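Local coordinates for particle-associated glycoside hydrolase (PDB 6C72), which probably cleaves the capsular polysaccharide of Acinetobacter baumannii as the depolymerase tailspike of phage Fri1, opening the way for virus entry, at residues A[373-384]-A[397-408]. Numbering follows the deposited sequence.
Sequences IVDNCEFDTLAF and RFTNNTLWGKDL. With ZN (zinc ion), chain K.
Asn401 reaches across to the neighbouring coil and joins its backbone at two places, as in the asparagine ladder of a beta-helix turn. Its OD1 accepts the N-H of Cys377 on a lone pair at 2.7 Å, while ND2 donates a hydrogen bond to Val374 O at 2.8 Å, arriving 62° out of the carbonyl plane; Thr399 N meets the same oxygen nearly end-on. An amide suits the turn, since it both accepts and donates. The same ND2 sits 3.3 Å above the centre of the Phe398 ring.

Inside, where flat rings fill the space between coils, Phe398 is slid past Phe379, their planes 28° apart, and meets Phe384 obliquely; small Ala383 covers a face of Phe379. Outside, Trp404 NE1 donates a hydrogen bond to Glu378 OE1 at 2.8 Å, near the indole plane; a carboxylate oxygen can also bind metal, here zinc at 2.1 Å. In the following loop Asp380 OD1 forms a salt bridge with Lys406 NZ, and Asp380 OD2 accepts from Gly357 N.

These parallel coils lie between strands 348-351 and 354-357 on one side and strand 422-429 on the other, where Asn426 repeats the pattern: OD1 accepts from Asn401 N, ND2 donates to Phe398 O. Phe355 stacks on Phe379, and Pro342 O of the second subunit accepts from Thr402 OG1.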
loop_
_atom_site.group_PDB
_atom_site.type_symbol
_atom_site.label_atom_id
_atom_site.label_comp_id
_atom_site.label_asym_id
_atom_site.label_seq_id
_atom_site.Cartn_x
_atom_site.Cartn_y
_atom_site.Cartn_z
ATOM N N ILE A 373 -9.264 3.900 7.573
ATOM C CA ILE A 373 -8.483 4.466 6.472
ATOM C C ILE A 373 -9.416 4.878 5.332
ATOM O O ILE A 373 -10.035 4.020 4.683
ATOM C CB ILE A 373 -7.427 3.471 5.962
ATOM C CG1 ILE A 373 -6.369 3.184 7.040
ATOM C CG2 ILE A 373 -6.785 3.991 4.680
ATOM C CD1 ILE A 373 -5.511 4.359 7.381
ATOM N N VAL A 374 -9.462 6.173 5.045
ATOM C CA VAL A 374 -10.181 6.719 3.899
ATOM C C VAL A 374 -9.224 7.666 3.174
ATOM O O VAL A 374 -8.842 8.710 3.722
ATOM C CB VAL A 374 -11.462 7.460 4.304
ATOM C CG1 VAL A 374 -12.178 7.985 3.036
ATOM C CG2 VAL A 374 -12.363 6.575 5.167
ATOM N N ASP A 375 -8.827 7.308 1.953
ATOM C CA ASP A 375 -7.790 8.063 1.263
ATOM C C ASP A 375 -8.133 8.241 -0.211
ATOM O O ASP A 375 -8.464 7.270 -0.897
ATOM C CB ASP A 375 -6.437 7.363 1.419
ATOM C CG ASP A 375 -5.324 8.096 0.729
ATOM O OD1 ASP A 375 -4.794 9.059 1.330
ATOM O OD2 ASP A 375 -4.981 7.718 -0.416
ATOM N N ASN A 376 -8.038 9.488 -0.688
ATOM C CA ASN A 376 -8.273 9.842 -2.090
ATOM C C ASN A 376 -9.647 9.374 -2.564
ATOM O O ASN A 376 -9.810 8.891 -3.687
ATOM C CB ASN A 376 -7.155 9.325 -2.994
ATOM C CG ASN A 376 -5.982 10.295 -3.072
ATOM O OD1 ASN A 376 -6.041 11.293 -3.797
ATOM N ND2 ASN A 376 -4.916 10.017 -2.318
ATOM N N CYS A 377 -10.638 9.516 -1.693
ATOM C CA CYS A 377 -12.023 9.191 -1.981
ATOM C C CYS A 377 -12.853 10.452 -2.247
ATOM O O CYS A 377 -12.496 11.562 -1.845
ATOM C CB CYS A 377 -12.632 8.406 -0.820
ATOM S SG CYS A 377 -11.869 6.802 -0.578
ATOM N N GLU A 378 -13.989 10.258 -2.913
ATOM C CA GLU A 378 -14.933 11.328 -3.195
ATOM C C GLU A 378 -16.260 11.049 -2.504
ATOM O O GLU A 378 -16.717 9.905 -2.459
ATOM C CB GLU A 378 -15.168 11.488 -4.692
ATOM C CG GLU A 378 -13.937 11.820 -5.508
ATOM C CD GLU A 378 -14.272 12.010 -6.980
ATOM O OE1 GLU A 378 -15.281 12.688 -7.271
ATOM O OE2 GLU A 378 -13.546 11.458 -7.839
ATOM N N PHE A 379 -16.877 12.096 -1.961
ATOM C CA PHE A 379 -18.139 11.971 -1.238
ATOM C C PHE A 379 -19.143 12.977 -1.794
ATOM O O PHE A 379 -18.864 14.181 -1.810
ATOM C CB PHE A 379 -17.919 12.188 0.261
ATOM C CG PHE A 379 -17.082 11.123 0.908
ATOM C CD1 PHE A 379 -17.677 9.983 1.444
ATOM C CD2 PHE A 379 -15.705 11.249 0.979
ATOM C CE1 PHE A 379 -16.910 8.974 2.044
ATOM C CE2 PHE A 379 -14.932 10.258 1.581
ATOM C CZ PHE A 379 -15.543 9.110 2.108
ATOM N N ASP A 380 -20.293 12.483 -2.277
ATOM C CA ASP A 380 -21.374 13.368 -2.708
ATOM C C ASP A 380 -22.129 13.980 -1.536
ATOM O O ASP A 380 -22.763 15.028 -1.698
ATOM C CB ASP A 380 -22.374 12.621 -3.601
ATOM C CG ASP A 380 -21.907 12.502 -5.031
ATOM O OD1 ASP A 380 -20.798 12.976 -5.341
ATOM O OD2 ASP A 380 -22.640 11.901 -5.846
ATOM N N THR A 381 -22.102 13.332 -0.376
ATOM C CA THR A 381 -22.841 13.795 0.788
ATOM C C THR A 381 -21.960 13.583 2.017
ATOM O O THR A 381 -20.733 13.565 1.878
ATOM C CB THR A 381 -24.195 13.059 0.877
ATOM O OG1 THR A 381 -24.980 13.568 1.959
ATOM C CG2 THR A 381 -24.011 11.543 1.027
ATOM N N LEU A 382 -22.559 13.408 3.198
ATOM C CA LEU A 382 -21.805 13.139 4.422
ATOM C C LEU A 382 -20.786 12.033 4.202
ATOM O O LEU A 382 -21.088 10.999 3.592
ATOM C CB LEU A 382 -22.742 12.700 5.549
ATOM C CG LEU A 382 -23.924 13.564 5.969
ATOM C CD1 LEU A 382 -24.754 12.776 6.959
ATOM C CD2 LEU A 382 -23.471 14.894 6.564
ATOM N N ALA A 383 -19.578 12.237 4.719
ATOM C CA ALA A 383 -18.604 11.154 4.663
ATOM C C ALA A 383 -18.972 10.022 5.622
ATOM O O ALA A 383 -18.837 8.846 5.269
ATOM C CB ALA A 383 -17.198 11.677 4.962
ATOM N N PHE A 384 -19.455 10.349 6.825
ATOM C CA PHE A 384 -19.760 9.358 7.857
ATOM C C PHE A 384 -21.161 9.584 8.391
ATOM O O PHE A 384 -21.527 10.720 8.712
ATOM C CB PHE A 384 -18.774 9.424 9.026
ATOM C CG PHE A 384 -17.387 9.047 8.657
ATOM C CD1 PHE A 384 -16.996 7.716 8.664
ATOM C CD2 PHE A 384 -16.478 10.019 8.268
ATOM C CE1 PHE A 384 -15.709 7.356 8.314
ATOM C CE2 PHE A 384 -15.196 9.673 7.906
ATOM C CZ PHE A 384 -14.804 8.340 7.929
ATOM N N ARG A 397 -6.828 7.705 9.649
ATOM C CA ARG A 397 -6.336 8.720 8.735
ATOM C C ARG A 397 -7.389 8.928 7.658
ATOM O O ARG A 397 -7.773 7.978 6.963
ATOM C CB ARG A 397 -5.002 8.294 8.119
ATOM C CG ARG A 397 -3.938 8.025 9.155
ATOM C CD ARG A 397 -2.650 7.539 8.536
ATOM N NE ARG A 397 -2.107 8.513 7.590
ATOM C CZ ARG A 397 -1.309 9.530 7.925
ATOM N NH1 ARG A 397 -0.954 9.725 9.196
ATOM N NH2 ARG A 397 -0.855 10.356 6.981
ATOM N N PHE A 398 -7.896 10.153 7.575
ATOM C CA PHE A 398 -8.856 10.604 6.571
ATOM C C PHE A 398 -8.114 11.630 5.712
ATOM O O PHE A 398 -8.086 12.819 6.027
ATOM C CB PHE A 398 -10.082 11.189 7.252
ATOM C CG PHE A 398 -11.218 11.490 6.324
ATOM C CD1 PHE A 398 -12.169 10.532 6.047
ATOM C CD2 PHE A 398 -11.369 12.755 5.771
ATOM C CE1 PHE A 398 -13.240 10.816 5.203
ATOM C CE2 PHE A 398 -12.437 13.040 4.935
ATOM C CZ PHE A 398 -13.373 12.062 4.644
ATOM N N THR A 399 -7.493 11.158 4.634
ATOM C CA THR A 399 -6.520 11.943 3.891
ATOM C C THR A 399 -6.911 12.103 2.427
ATOM O O THR A 399 -7.427 11.168 1.793
ATOM C CB THR A 399 -5.130 11.304 3.972
ATOM O OG1 THR A 399 -5.233 9.909 3.661
ATOM C CG2 THR A 399 -4.495 11.489 5.367
ATOM N N ASN A 400 -6.679 13.310 1.901
ATOM C CA ASN A 400 -6.757 13.563 0.471
ATOM C C ASN A 400 -8.119 13.198 -0.101
ATOM O O ASN A 400 -8.214 12.735 -1.230
ATOM C CB ASN A 400 -5.656 12.820 -0.277
ATOM C CG ASN A 400 -4.276 13.231 0.183
ATOM O OD1 ASN A 400 -3.482 12.397 0.632
ATOM N ND2 ASN A 400 -3.978 14.526 0.082
ATOM N N ASN A 401 -9.177 13.389 0.668
ATOM C CA ASN A 401 -10.525 13.137 0.195
ATOM C C ASN A 401 -11.195 14.457 -0.143
ATOM O O ASN A 401 -10.775 15.529 0.308
ATOM C CB ASN A 401 -11.345 12.387 1.251
ATOM C CG ASN A 401 -10.654 11.128 1.726
ATOM O OD1 ASN A 401 -10.480 10.195 0.940
ATOM N ND2 ASN A 401 -10.229 11.097 3.018
ATOM N N THR A 402 -12.263 14.368 -0.925
ATOM C CA THR A 402 -13.069 15.528 -1.269
ATOM C C THR A 402 -14.496 15.281 -0.799
ATOM O O THR A 402 -15.069 14.220 -1.060
ATOM C CB THR A 402 -13.014 15.803 -2.782
ATOM O OG1 THR A 402 -11.679 16.168 -3.151
ATOM C CG2 THR A 402 -13.983 16.931 -3.208
ATOM N N LEU A 403 -15.044 16.223 -0.066
ATOM C CA LEU A 403 -16.465 16.223 0.250
ATOM C C LEU A 403 -17.119 17.233 -0.693
ATOM O O LEU A 403 -16.962 18.444 -0.534
ATOM C CB LEU A 403 -16.706 16.537 1.723
ATOM C CG LEU A 403 -16.596 15.314 2.654
ATOM C CD1 LEU A 403 -15.151 14.813 2.814
ATOM C CD2 LEU A 403 -17.212 15.586 4.022
ATOM N N TRP A 404 -17.821 16.725 -1.712
ATOM C CA TRP A 404 -18.396 17.612 -2.716
ATOM C C TRP A 404 -19.580 18.397 -2.171
ATOM O O TRP A 404 -19.871 19.487 -2.674
ATOM C CB TRP A 404 -18.817 16.820 -3.958
ATOM C CG TRP A 404 -17.676 16.255 -4.772
ATOM C CD1 TRP A 404 -17.405 14.930 -5.015
ATOM C CD2 TRP A 404 -16.663 17.003 -5.465
ATOM N NE1 TRP A 404 -16.288 14.810 -5.809
ATOM C CE2 TRP A 404 -15.814 16.065 -6.100
ATOM C CE3 TRP A 404 -16.388 18.366 -5.601
ATOM C CZ2 TRP A 404 -14.711 16.455 -6.854
ATOM C CZ3 TRP A 404 -15.302 18.746 -6.347
ATOM C CH2 TRP A 404 -14.472 17.796 -6.966
ATOM N N GLY A 405 -20.276 17.863 -1.165
ATOM C CA GLY A 405 -21.437 18.544 -0.616
ATOM C C GLY A 405 -22.571 18.725 -1.600
ATOM O O GLY A 405 -23.282 19.730 -1.540
ATOM N N LYS A 406 -22.763 17.771 -2.509
ATOM C CA LYS A 406 -23.854 17.877 -3.467
ATOM C C LYS A 406 -25.202 17.724 -2.778
ATOM O O LYS A 406 -26.167 18.411 -3.132
ATOM C CB LYS A 406 -23.682 16.828 -4.569
ATOM C CG LYS A 406 -22.375 16.988 -5.356
ATOM C CD LYS A 406 -22.153 15.880 -6.384
ATOM C CE LYS A 406 -20.740 15.958 -6.977
ATOM N NZ LYS A 406 -20.347 14.722 -7.740
ATOM N N ASP A 407 -25.286 16.848 -1.779
ATOM C CA ASP A 407 -26.531 16.658 -1.047
ATOM C C ASP A 407 -26.449 17.350 0.307
ATOM O O ASP A 407 -26.686 18.557 0.405
ATOM C CB ASP A 407 -26.835 15.171 -0.871
ATOM C CG ASP A 407 -28.291 14.909 -0.544
ATOM O OD1 ASP A 407 -29.096 15.866 -0.565
ATOM O OD2 ASP A 407 -28.634 13.742 -0.250
ATOM N N LEU A 408 -26.139 16.594 1.362
ATOM C CA LEU A 408 -25.941 17.186 2.680
ATOM C C LEU A 408 -24.573 17.856 2.782
ATOM O O LEU A 408 -23.585 17.399 2.205
ATOM C CB LEU A 408 -26.104 16.136 3.780
ATOM C CG LEU A 408 -27.513 15.538 3.870
ATOM C CD1 LEU A 408 -27.618 14.531 5.011
ATOM C CD2 LEU A 408 -28.562 16.637 4.007
HETATM ZN ZN ZN K . -16.386 12.917 -9.062
HETATM O O HOH W 1 -19.647 15.930 0.721
HETATM O O HOH W 2 -27.441 12.213 2.139
#